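PDB 5KBP: glycosyl hydrolase, family 38 from Enterococcus faecalis, which probably hydrolyses alpha-mannosidic linkages in mannose-containing glycans or oligosaccharides. Local coordinates for residues Asn45-Phe49 against Asp241-Ala245; Gln316-Ala321 against Gly379-Ala383; Asp334-Asp338 against Lys835-Asn841. One frame throughout, in Å; residues are numbered along the deposited sequence.

How contact chemistry follows position in a fold is well illustrated by these three sites. Contact 1 lies in the N-terminal domain, its centre about 42 Å from that of the chain, and is partly buried; it joins a loop to the start of a helix through a polar bond and a small apolar touch. Contact 2 is buried and pairs two long helices of the middle domain, with small residues at its centre. Contact 3, partly buried, brings the start of helix 337-348 against a hairpin of the C-terminal beta sandwich, using rings and carbonyls. Contacts 2 and 3 adjoin, L382 packing on P336, whereas contact 1 stands apart, its nearest atoms about 30 Å from contact 3.

Contact 1: residues Asn45-Phe49 against Asp241-Ala245; sequences NDPEF and DITKA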
ATOM      1  N   ASN A  45      -0.045  -6.133 -37.183  1.00 67.56           N
ATOM      2  CA  ASN A  45      -0.423  -5.482 -38.435  1.00 70.76           C
ATOM      3  C   ASN A  45       0.751  -5.198 -39.360  1.00 74.49           C
ATOM      4  O   ASN A  45       0.609  -5.335 -40.577  1.00 78.42           O
ATOM      5  CB  ASN A  45      -1.167  -4.172 -38.136  1.00 70.72           C
ATOM      6  CG  ASN A  45      -2.386  -4.379 -37.258  1.00 76.93           C
ATOM      7  OD1 ASN A  45      -3.082  -5.390 -37.367  1.00 77.86           O
ATOM      8  ND2 ASN A  45      -2.651  -3.419 -36.380  1.00 81.20           N
ATOM      9  N   ASP A  46       1.903  -4.800 -38.819  1.00 70.60           N
ATOM     10  CA  ASP A  46       3.032  -4.380 -39.639  1.00 60.75           C
ATOM     11  C   ASP A  46       3.866  -5.599 -40.024  1.00 59.37           C
ATOM     12  O   ASP A  46       4.505  -6.195 -39.142  1.00 64.22           O
ATOM     13  CB  ASP A  46       3.882  -3.365 -38.893  1.00 59.59           C
ATOM     14  CG  ASP A  46       4.964  -2.752 -39.760  1.00 68.16           C
ATOM     15  OD1 ASP A  46       4.906  -2.912 -40.998  1.00 68.93           O
ATOM     16  OD2 ASP A  46       5.867  -2.097 -39.200  1.00 68.71           O
ATOM     17  N   PRO A  47       3.904  -5.992 -41.299  1.00 59.50           N
ATOM     18  CA  PRO A  47       4.631  -7.217 -41.674  1.00 59.72           C
ATOM     19  C   PRO A  47       6.139  -7.092 -41.583  1.00 65.88           C
ATOM     20  O   PRO A  47       6.827  -8.121 -41.603  1.00 66.96           O
ATOM     21  CB  PRO A  47       4.191  -7.463 -43.127  1.00 53.52           C
ATOM     22  CG  PRO A  47       3.014  -6.553 -43.351  1.00 61.71           C
ATOM     23  CD  PRO A  47       3.224  -5.384 -42.452  1.00 52.51           C
ATOM     24  N   GLU A  48       6.677  -5.878 -41.494  1.00 65.58           N
ATOM     25  CA  GLU A  48       8.114  -5.683 -41.391  1.00 65.54           C
ATOM     26  C   GLU A  48       8.583  -5.472 -39.960  1.00 51.34           C
ATOM     27  O   GLU A  48       9.794  -5.421 -39.723  1.00 55.85           O
ATOM     28  CB  GLU A  48       8.546  -4.491 -42.253  1.00 76.19           C
ATOM     29  CG  GLU A  48       8.090  -4.578 -43.700  1.00 89.66           C
ATOM     30  CD  GLU A  48       8.731  -5.729 -44.449  1.00102.44           C
ATOM     31  OE1 GLU A  48       9.840  -6.153 -44.061  1.00103.78           O
ATOM     32  OE2 GLU A  48       8.123  -6.212 -45.427  1.00109.35           O
ATOM     33  N   PHE A  49       7.661  -5.350 -39.008  1.00 55.79           N
ATOM     34  CA  PHE A  49       8.023  -5.221 -37.600  1.00 53.54           C
ATOM     35  C   PHE A  49       8.532  -6.564 -37.093  1.00 54.34           C
ATOM     36  O   PHE A  49       7.754  -7.507 -36.920  1.00 59.39           O
ATOM     37  CB  PHE A  49       6.820  -4.746 -36.790  1.00 46.61           C
ATOM     38  CG  PHE A  49       7.161  -4.323 -35.390  1.00 46.78           C
ATOM     39  CD1 PHE A  49       7.553  -3.022 -35.124  1.00 45.24           C
ATOM     40  CD2 PHE A  49       7.087  -5.225 -34.339  1.00 44.23           C
ATOM     41  CE1 PHE A  49       7.869  -2.627 -33.837  1.00 46.89           C
ATOM     42  CE2 PHE A  49       7.402  -4.835 -33.050  1.00 48.95           C
ATOM     43  CZ  PHE A  49       7.792  -3.533 -32.799  1.00 48.08           C
ATOM     44  N   ASP A 241       6.511   4.409 -36.793  1.00 49.73           N
ATOM     45  CA  ASP A 241       7.027   4.424 -38.156  1.00 52.02           C
ATOM     46  C   ASP A 241       8.429   3.830 -38.252  1.00 51.54           C
ATOM     47  O   ASP A 241       9.214   4.228 -39.119  1.00 52.67           O
ATOM     48  CB  ASP A 241       7.015   5.848 -38.711  1.00 49.75           C
ATOM     49  CG  ASP A 241       7.849   6.803 -37.881  1.00 61.53           C
ATOM     50  OD1 ASP A 241       7.876   6.646 -36.643  1.00 70.10           O
ATOM     51  OD2 ASP A 241       8.479   7.709 -38.465  1.00 64.06           O
ATOM     52  N   ILE A 242       8.759   2.879 -37.373  1.00 46.80           N
ATOM     53  CA  ILE A 242      10.095   2.294 -37.382  1.00 48.98           C
ATOM     54  C   ILE A 242      10.335   1.508 -38.666  1.00 47.44           C
ATOM     55  O   ILE A 242      11.467   1.452 -39.162  1.00 53.71           O
ATOM     56  CB  ILE A 242      10.305   1.421 -36.129  1.00 55.98           C
ATOM     57  CG1 ILE A 242      11.755   0.939 -36.043  1.00 52.73           C
ATOM     58  CG2 ILE A 242       9.338   0.243 -36.114  1.00 58.25           C
ATOM     59  CD1 ILE A 242      12.764   2.062 -35.933  1.00 55.83           C
ATOM     60  N   THR A 243       9.287   0.911 -39.237  1.00 49.78           N
ATOM     61  CA  THR A 243       9.444   0.176 -40.489  1.00 50.98           C
ATOM     62  C   THR A 243       9.789   1.112 -41.641  1.00 49.78           C
ATOM     63  O   THR A 243      10.668   0.805 -42.456  1.00 50.91           O
ATOM     64  CB  THR A 243       8.167  -0.611 -40.794  1.00 50.04           C
ATOM     65  OG1 THR A 243       8.153  -1.817 -40.020  1.00 60.85           O
ATOM     66  CG2 THR A 243       8.074  -0.955 -42.272  1.00 63.67           C
ATOM     67  N   LYS A 244       9.113   2.260 -41.718  1.00 47.23           N
ATOM     68  CA  LYS A 244       9.400   3.226 -42.774  1.00 50.40           C
ATOM     69  C   LYS A 244      10.812   3.786 -42.652  1.00 48.19           C
ATOM     70  O   LYS A 244      11.522   3.917 -43.655  1.00 51.53           O
ATOM     71  CB  LYS A 244       8.372   4.356 -42.738  1.00 51.02           C
ATOM     72  CG  LYS A 244       8.619   5.468 -43.744  1.00 50.57           C
ATOM     73  CD  LYS A 244       7.573   6.561 -43.605  1.00 54.20           C
ATOM     74  CE  LYS A 244       7.804   7.684 -44.601  1.00 62.79           C
ATOM     75  NZ  LYS A 244       6.762   8.742 -44.483  1.00 68.87           N
ATOM     76  N   ALA A 245      11.235   4.123 -41.431  1.00 52.65           N
ATOM     77  CA  ALA A 245      12.548   4.733 -41.245  1.00 53.37           C
ATOM     78  C   ALA A 245      13.674   3.768 -41.596  1.00 58.57           C
ATOM     79  O   ALA A 245      14.718   4.183 -42.113  1.00 55.72           O
ATOM     80  CB  ALA A 245      12.697   5.226 -39.809  1.00 49.94           C
TER
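A type I beta turn running from D46 to F49, in the loop that follows helix 25-45, rests against T243 and I242 in the first turn of helix 242-252. The side chains of D46 and T243 reach for each other from opposite directions. T243 OG1 donates a hydrogen bond to D46 OD2; the modelled separation of 2.4 Å is very short, so its exact length is doubtful. With the CG2 of T243 anti to the backbone N and OG1 beside that N (chi1 -80°), both branches face the turn. The hydroxyl is spent on the carboxylate, as donor, while the methyl CG2 lies 3.6 Å from E48 CB and also brushes E48 CG. E48 crosses T243 at about a right angle, then bends at chi2 (-65°), leading its carboxylate away from the helix. The second oxygen of D46 serves its own loop: OD1 receives a weak, nearly straight bond from E48 N at 3.5 Å. The two oxygens thus face different partners, which may limit rotation of the carboxylate, although one bond is weak and the other of doubtful length. The turn itself is closed by F49 N bonding to D46 O at 3.3 Å. Beside the polar pair, I242 CG2 meets the ring of F49 at its edge, close to the ring plane, 3.9 Å from CD1. The same ring packs on L42 and I43 of helix 25-45 and meets H260 edge-to-face, while K83 NZ bonds to F49 O. The polar bond therefore sits toward the outside and the phenyl ring toward the interior of the N-terminal domain. The arrangement is that of a type I beta turn following a helix, with the weak bond from E48 N to D46 OD1 consistent with an Asx turn.

Contact 2: residues Gln316-Ala321 against Gly379-Ala383; sequences QLENIA and GHFLA
G379 makes the hollow into which Q316 and L317 settle, where helices 304-332 and 362-393 run almost parallel, their local axes 13° apart and 9.6 Å from each other. With no side chain on G379, L317 CD2 comes to 3.8 Å from its CA, and the CG of Q316 lies alongside the same piece of backbone. One helical turn later the small partners are A321 and A383. The CB of A383 fits the notch formed by Q316 NE2, I320 CG2 (4.0 Å) and A321 CA; the CB of A321 in turn dips toward G379 O and L382 CB. The wide pi-type turn at 317-321, closed by A321 N to Q316 O, lies in the part of the helix bearing L317, I320 and A321. F340 of helix 337-348 touches both A321 and L382, adding the third helix of what is, as in related mannosidases, a helical bundle. Q316 bends at chi2 (68°) and stacks its amide on one face of the H380 ring, planes 17° apart, OE1 offset toward the rim and 3.4 Å from H380 CE1. The ring's ND1 bonds N376 O, and E27 of the second subunit packs on it. G379 O takes two donors, A383 N and, weakly, Q316 NE2 at 3.0 Å; the polar part of the contact is this weak tie with the amide-imidazole stack, and the rest is close packing of apolar groups.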
ATOM      1  N   GLN A 316      13.228 -13.139   6.559  1.00 35.59           N
ATOM      2  CA  GLN A 316      12.001 -13.836   6.927  1.00 36.24           C
ATOM      3  C   GLN A 316      11.655 -14.934   5.929  1.00 38.93           C
ATOM      4  O   GLN A 316      11.117 -15.977   6.315  1.00 43.85           O
ATOM      5  CB  GLN A 316      10.849 -12.836   7.041  1.00 40.13           C
ATOM      6  CG  GLN A 316       9.508 -13.453   7.394  1.00 44.75           C
ATOM      7  CD  GLN A 316       9.479 -14.010   8.801  1.00 46.10           C
ATOM      8  OE1 GLN A 316      10.026 -13.414   9.727  1.00 47.26           O
ATOM      9  NE2 GLN A 316       8.844 -15.165   8.968  1.00 47.10           N
ATOM     10  N   LEU A 317      11.961 -14.725   4.650  1.00 43.84           N
ATOM     11  CA  LEU A 317      11.657 -15.709   3.619  1.00 46.32           C
ATOM     12  C   LEU A 317      12.790 -16.712   3.426  1.00 47.34           C
ATOM     13  O   LEU A 317      12.559 -17.925   3.447  1.00 43.75           O
ATOM     14  CB  LEU A 317      11.346 -15.003   2.295  1.00 43.55           C
ATOM     15  CG  LEU A 317      10.067 -14.165   2.232  1.00 36.82           C
ATOM     16  CD1 LEU A 317       9.949 -13.450   0.893  1.00 45.07           C
ATOM     17  CD2 LEU A 317       8.850 -15.041   2.482  1.00 34.36           C
ATOM     18  N   GLU A 318      14.018 -16.223   3.244  1.00 46.02           N
ATOM     19  CA  GLU A 318      15.128 -17.110   2.905  1.00 44.75           C
ATOM     20  C   GLU A 318      15.556 -17.959   4.095  1.00 44.82           C
ATOM     21  O   GLU A 318      15.861 -19.147   3.938  1.00 48.60           O
ATOM     22  CB  GLU A 318      16.315 -16.294   2.392  1.00 39.33           C
ATOM     23  CG  GLU A 318      15.983 -15.327   1.272  1.00 48.62           C
ATOM     24  CD  GLU A 318      17.044 -14.258   1.101  1.00 50.52           C
ATOM     25  OE1 GLU A 318      18.092 -14.350   1.774  1.00 50.79           O
ATOM     26  OE2 GLU A 318      16.828 -13.324   0.301  1.00 51.30           O
ATOM     27  N   ASN A 319      15.587 -17.372   5.290  1.00 44.08           N
ATOM     28  CA  ASN A 319      16.232 -17.990   6.438  1.00 50.66           C
ATOM     29  C   ASN A 319      15.264 -18.384   7.546  1.00 48.20           C
ATOM     30  O   ASN A 319      15.705 -18.931   8.563  1.00 43.70           O
ATOM     31  CB  ASN A 319      17.301 -17.045   6.995  1.00 50.81           C
ATOM     32  CG  ASN A 319      18.240 -16.535   5.919  1.00 54.89           C
ATOM     33  OD1 ASN A 319      18.208 -15.360   5.557  1.00 59.98           O
ATOM     34  ND2 ASN A 319      19.080 -17.421   5.396  1.00 52.13           N
ATOM     35  N   ILE A 320      13.966 -18.131   7.384  1.00 48.18           N
ATOM     36  CA  ILE A 320      12.986 -18.513   8.395  1.00 41.69           C
ATOM     37  C   ILE A 320      11.908 -19.384   7.764  1.00 47.03           C
ATOM     38  O   ILE A 320      11.821 -20.585   8.043  1.00 46.77           O
ATOM     39  CB  ILE A 320      12.358 -17.279   9.070  1.00 40.60           C
ATOM     40  CG1 ILE A 320      13.439 -16.329   9.589  1.00 44.68           C
ATOM     41  CG2 ILE A 320      11.450 -17.712  10.209  1.00 40.27           C
ATOM     42  CD1 ILE A 320      14.295 -16.915  10.682  1.00 51.08           C
ATOM     43  N   ALA A 321      11.083 -18.780   6.904  1.00 43.26           N
ATOM     44  CA  ALA A 321       9.897 -19.461   6.391  1.00 39.78           C
ATOM     45  C   ALA A 321      10.266 -20.674   5.545  1.00 38.42           C
ATOM     46  O   ALA A 321       9.753 -21.777   5.765  1.00 49.04           O
ATOM     47  CB  ALA A 321       9.041 -18.483   5.587  1.00 38.01           C
ATOM     48  N   GLY A 379       5.312 -14.210   4.894  1.00 39.42           N
ATOM     49  CA  GLY A 379       6.424 -14.958   5.451  1.00 41.59           C
ATOM     50  C   GLY A 379       6.206 -15.354   6.898  1.00 46.46           C
ATOM     51  O   GLY A 379       6.641 -16.428   7.323  1.00 53.71           O
ATOM     52  N   HIS A 380       5.533 -14.499   7.671  1.00 42.74           N
ATOM     53  CA  HIS A 380       5.206 -14.849   9.049  1.00 41.27           C
ATOM     54  C   HIS A 380       4.164 -15.960   9.105  1.00 44.82           C
ATOM     55  O   HIS A 380       4.291 -16.896   9.903  1.00 42.14           O
ATOM     56  CB  HIS A 380       4.715 -13.615   9.807  1.00 42.63           C
ATOM     57  CG  HIS A 380       5.815 -12.774  10.375  1.00 52.26           C
ATOM     58  ND1 HIS A 380       6.545 -11.886   9.615  1.00 59.08           N
ATOM     59  CD2 HIS A 380       6.309 -12.687  11.633  1.00 58.00           C
ATOM     60  CE1 HIS A 380       7.441 -11.286  10.381  1.00 59.21           C
ATOM     61  NE2 HIS A 380       7.318 -11.756  11.609  1.00 61.23           N
ATOM     62  N   PHE A 381       3.127 -15.871   8.270  1.00 41.34           N
ATOM     63  CA  PHE A 381       2.101 -16.910   8.243  1.00 41.83           C
ATOM     64  C   PHE A 381       2.702 -18.262   7.879  1.00 50.25           C
ATOM     65  O   PHE A 381       2.448 -19.270   8.548  1.00 57.93           O
ATOM     66  CB  PHE A 381       0.995 -16.530   7.256  1.00 44.61           C
ATOM     67  CG  PHE A 381      -0.022 -17.617   7.028  1.00 45.33           C
ATOM     68  CD1 PHE A 381       0.152 -18.553   6.015  1.00 45.59           C
ATOM     69  CD2 PHE A 381      -1.154 -17.702   7.820  1.00 37.00           C
ATOM     70  CE1 PHE A 381      -0.780 -19.552   5.807  1.00 44.69           C
ATOM     71  CE2 PHE A 381      -2.092 -18.698   7.613  1.00 50.66           C
ATOM     72  CZ  PHE A 381      -1.902 -19.624   6.605  1.00 38.01           C
ATOM     73  N   LEU A 382       3.502 -18.301   6.811  1.00 46.41           N
ATOM     74  CA  LEU A 382       4.084 -19.562   6.366  1.00 50.69           C
ATOM     75  C   LEU A 382       5.057 -20.127   7.392  1.00 52.44           C
ATOM     76  O   LEU A 382       5.152 -21.351   7.544  1.00 45.26           O
ATOM     77  CB  LEU A 382       4.776 -19.368   5.016  1.00 41.57           C
ATOM     78  CG  LEU A 382       3.843 -19.006   3.859  1.00 41.07           C
ATOM     79  CD1 LEU A 382       4.629 -18.754   2.579  1.00 34.51           C
ATOM     80  CD2 LEU A 382       2.805 -20.100   3.654  1.00 36.82           C
ATOM     81  N   ALA A 383       5.781 -19.261   8.105  1.00 51.45           N
ATOM     82  CA  ALA A 383       6.678 -19.745   9.149  1.00 36.48           C
ATOM     83  C   ALA A 383       5.895 -20.296  10.334  1.00 43.04           C
ATOM     84  O   ALA A 383       6.297 -21.297  10.937  1.00 46.93           O
ATOM     85  CB  ALA A 383       7.619 -18.627   9.597  1.00 35.89           C
TER

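Contact 3: residues Asp334-Asp338 against Lys835-Asn841; sequences DYPHD and KRQEQTN
The H337 ring is the most closely packed piece here, lying between Y335 and the backbone at the end of strand 829-836 and the connection after it, residues 836-838. Over one face sits E838 CA, 3.5 Å from the ring centroid; Y335 CD1 covers the opposite face. At the edge, H337 NE2 gives R836 O a weak bond of 3.3 Å, and N841 ND2 comes within 3.1 Å of H337 CE1. E838 O lies over a face, and neither it nor Q837 O has an angle fit for a bond with the ring nitrogens. The Y335 ring, swung to the hairpin with CG anti to its N (chi1 -170°), carries R836 CB over its face, 3.9 Å from the centroid, in a CH-pi contact. Its hydroxyl is buried beside K835 CB without a polar partner. P336, centre of an inverse gamma turn, leads into helix 337-348, and the partner is an outermost strand, 829-836, of the C-terminal beta sandwich together with its turn. R836 runs extended past the tyrosine: NH1 bonds N841 O at 2.8 Å, in the guanidinium plane, and NH2 forms a salt bridge with E330. On the looser side a water accepts from N841 ND2 and, weakly, from Y335 N, and the partly exposed E838 points its CB away from helix 337-348.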
ATOM      1  N   ASP A 334       3.430 -31.669   2.318  1.00 62.80           N
ATOM      2  CA  ASP A 334       3.034 -30.493   1.560  1.00 58.63           C
ATOM      3  C   ASP A 334       4.084 -29.400   1.705  1.00 58.75           C
ATOM      4  O   ASP A 334       4.825 -29.347   2.691  1.00 60.15           O
ATOM      5  CB  ASP A 334       1.668 -29.957   2.020  1.00 57.29           C
ATOM      6  CG  ASP A 334       0.586 -31.021   2.014  1.00 73.22           C
ATOM      7  OD1 ASP A 334       0.647 -31.939   1.170  1.00 79.58           O
ATOM      8  OD2 ASP A 334      -0.328 -30.940   2.863  1.00 77.58           O
ATOM      9  N   TYR A 335       4.142 -28.532   0.701  1.00 56.17           N
ATOM     10  CA  TYR A 335       5.021 -27.371   0.695  1.00 46.60           C
ATOM     11  C   TYR A 335       4.295 -26.232  -0.003  1.00 46.36           C
ATOM     12  O   TYR A 335       3.860 -26.384  -1.154  1.00 45.67           O
ATOM     13  CB  TYR A 335       6.347 -27.686   0.001  1.00 45.01           C
ATOM     14  CG  TYR A 335       7.404 -26.611   0.149  1.00 42.05           C
ATOM     15  CD1 TYR A 335       7.472 -25.548  -0.743  1.00 40.66           C
ATOM     16  CD2 TYR A 335       8.340 -26.665   1.172  1.00 46.62           C
ATOM     17  CE1 TYR A 335       8.439 -24.569  -0.619  1.00 40.98           C
ATOM     18  CE2 TYR A 335       9.311 -25.689   1.306  1.00 46.18           C
ATOM     19  CZ  TYR A 335       9.355 -24.644   0.407  1.00 47.07           C
ATOM     20  OH  TYR A 335      10.317 -23.668   0.530  1.00 50.47           O
ATOM     21  N   PRO A 336       4.128 -25.074   0.664  1.00 41.91           N
ATOM     22  CA  PRO A 336       3.314 -23.980   0.098  1.00 47.75           C
ATOM     23  C   PRO A 336       4.047 -23.219  -0.998  1.00 39.65           C
ATOM     24  O   PRO A 336       4.518 -22.093  -0.816  1.00 43.34           O
ATOM     25  CB  PRO A 336       3.031 -23.112   1.329  1.00 41.37           C
ATOM     26  CG  PRO A 336       4.233 -23.306   2.189  1.00 39.23           C
ATOM     27  CD  PRO A 336       4.681 -24.732   1.981  1.00 41.11           C
ATOM     28  N   HIS A 337       4.146 -23.845  -2.175  1.00 40.62           N
ATOM     29  CA  HIS A 337       4.867 -23.235  -3.291  1.00 37.60           C
ATOM     30  C   HIS A 337       4.150 -21.993  -3.805  1.00 41.57           C
ATOM     31  O   HIS A 337       4.779 -20.953  -4.036  1.00 50.08           O
ATOM     32  CB  HIS A 337       5.055 -24.257  -4.414  1.00 40.51           C
ATOM     33  CG  HIS A 337       6.120 -25.269  -4.131  1.00 45.62           C
ATOM     34  ND1 HIS A 337       5.844 -26.600  -3.905  1.00 50.58           N
ATOM     35  CD2 HIS A 337       7.464 -25.140  -4.029  1.00 48.17           C
ATOM     36  CE1 HIS A 337       6.973 -27.247  -3.678  1.00 54.31           C
ATOM     37  NE2 HIS A 337       7.971 -26.386  -3.752  1.00 51.46           N
ATOM     38  N   ASP A 338       2.832 -22.086  -4.004  1.00 36.04           N
ATOM     39  CA  ASP A 338       2.079 -20.947  -4.522  1.00 38.66           C
ATOM     40  C   ASP A 338       2.176 -19.746  -3.589  1.00 39.83           C
ATOM     41  O   ASP A 338       2.272 -18.601  -4.047  1.00 52.11           O
ATOM     42  CB  ASP A 338       0.616 -21.335  -4.744  1.00 46.90           C
ATOM     43  CG  ASP A 338       0.435 -22.301  -5.901  1.00 57.10           C
ATOM     44  OD1 ASP A 338       1.375 -22.435  -6.713  1.00 61.52           O
ATOM     45  OD2 ASP A 338      -0.646 -22.920  -6.006  1.00 56.27           O
ATOM     46  N   LYS A 835      15.217 -24.802   0.795  1.00 52.23           N
ATOM     47  CA  LYS A 835      13.823 -24.777   0.362  1.00 50.94           C
ATOM     48  C   LYS A 835      13.573 -26.024  -0.479  1.00 49.57           C
ATOM     49  O   LYS A 835      14.371 -26.966  -0.463  1.00 47.54           O
ATOM     50  CB  LYS A 835      13.517 -23.468  -0.388  1.00 45.69           C
ATOM     51  CG  LYS A 835      14.194 -23.342  -1.742  1.00 48.88           C
ATOM     52  CD  LYS A 835      13.850 -22.020  -2.409  1.00 52.40           C
ATOM     53  CE  LYS A 835      14.303 -21.998  -3.858  1.00 46.57           C
ATOM     54  NZ  LYS A 835      13.549 -22.984  -4.681  1.00 43.90           N
ATOM     55  N   ARG A 836      12.466 -26.038  -1.219  1.00 46.56           N
ATOM     56  CA  ARG A 836      12.100 -27.191  -2.026  1.00 52.10           C
ATOM     57  C   ARG A 836      11.656 -26.752  -3.414  1.00 54.30           C
ATOM     58  O   ARG A 836      11.144 -25.646  -3.603  1.00 47.57           O
ATOM     59  CB  ARG A 836      10.997 -28.017  -1.344  1.00 50.37           C
ATOM     60  CG  ARG A 836      11.460 -28.672  -0.052  1.00 52.93           C
ATOM     61  CD  ARG A 836      10.423 -29.613   0.533  1.00 48.08           C
ATOM     62  NE  ARG A 836      10.956 -30.299   1.706  1.00 46.56           N
ATOM     63  CZ  ARG A 836      11.575 -31.475   1.668  1.00 50.19           C
ATOM     64  NH1 ARG A 836      11.734 -32.108   0.514  1.00 46.70           N
ATOM     65  NH2 ARG A 836      12.031 -32.020   2.789  1.00 47.86           N
ATOM     66  N   GLN A 837      11.867 -27.639  -4.387  1.00 54.74           N
ATOM     67  CA  GLN A 837      11.542 -27.347  -5.777  1.00 52.99           C
ATOM     68  C   GLN A 837      10.030 -27.366  -5.990  1.00 54.06           C
ATOM     69  O   GLN A 837       9.292 -28.054  -5.282  1.00 57.36           O
ATOM     70  CB  GLN A 837      12.230 -28.355  -6.699  1.00 59.22           C
ATOM     71  CG  GLN A 837      12.217 -27.987  -8.174  1.00 58.54           C
ATOM     72  CD  GLN A 837      13.178 -28.827  -8.989  1.00 66.13           C
ATOM     73  OE1 GLN A 837      13.419 -29.995  -8.680  1.00 60.95           O
ATOM     74  NE2 GLN A 837      13.743 -28.234 -10.033  1.00 74.33           N
ATOM     75  N   GLU A 838       9.578 -26.610  -6.998  1.00 60.58           N
ATOM     76  CA  GLU A 838       8.154 -26.305  -7.136  1.00 65.48           C
ATOM     77  C   GLU A 838       7.310 -27.566  -7.285  1.00 69.88           C
ATOM     78  O   GLU A 838       6.347 -27.772  -6.538  1.00 88.82           O
ATOM     79  CB  GLU A 838       7.926 -25.369  -8.323  1.00 62.03           C
ATOM     80  CG  GLU A 838       8.102 -23.895  -7.996  1.00 66.97           C
ATOM     81  CD  GLU A 838       7.315 -23.000  -8.931  1.00 78.22           C
ATOM     82  OE1 GLU A 838       6.953 -21.878  -8.520  1.00 78.45           O
ATOM     83  OE2 GLU A 838       7.050 -23.424 -10.075  1.00 82.20           O
ATOM     84  N   GLN A 839       7.645 -28.419  -8.250  1.00 53.38           N
ATOM     85  CA  GLN A 839       6.828 -29.593  -8.536  1.00 58.31           C
ATOM     86  C   GLN A 839       7.405 -30.882  -7.969  1.00 62.24           C
ATOM     87  O   GLN A 839       6.651 -31.716  -7.458  1.00 49.57           O
ATOM     88  CB  GLN A 839       6.632 -29.743 -10.048  1.00 72.76           C
ATOM     89  CG  GLN A 839       5.891 -28.577 -10.688  1.00 84.07           C
ATOM     90  CD  GLN A 839       5.490 -28.851 -12.124  1.00 98.35           C
ATOM     91  OE1 GLN A 839       4.451 -29.459 -12.385  1.00104.85           O
ATOM     92  NE2 GLN A 839       6.311 -28.401 -13.065  1.00 99.70           N
ATOM     93  N   THR A 840       8.724 -31.065  -8.038  1.00 67.45           N
ATOM     94  CA  THR A 840       9.334 -32.305  -7.575  1.00 57.14           C
ATOM     95  C   THR A 840       9.438 -32.386  -6.057  1.00 57.86           C
ATOM     96  O   THR A 840       9.615 -33.487  -5.523  1.00 54.12           O
ATOM     97  CB  THR A 840      10.727 -32.467  -8.188  1.00 58.85           C
ATOM     98  OG1 THR A 840      11.573 -31.403  -7.739  1.00 62.44           O
ATOM     99  CG2 THR A 840      10.647 -32.434  -9.707  1.00 56.49           C
ATOM    100  N   ASN A 841       9.342 -31.252  -5.358  1.00 60.19           N
ATOM    101  CA  ASN A 841       9.461 -31.178  -3.901  1.00 51.84           C
ATOM    102  C   ASN A 841      10.824 -31.645  -3.398  1.00 52.07           C
ATOM    103  O   ASN A 841      10.971 -31.968  -2.215  1.00 55.65           O
ATOM    104  CB  ASN A 841       8.343 -31.966  -3.204  1.00 57.70           C
ATOM    105  CG  ASN A 841       6.996 -31.278  -3.299  1.00 59.17           C
ATOM    106  OD1 ASN A 841       6.076 -31.774  -3.949  1.00 67.84           O
ATOM    107  ND2 ASN A 841       6.871 -30.132  -2.642  1.00 48.56           N
TER
HETATM  108  O   HOH W   1       4.190 -29.582  -1.911  1.00 48.73           O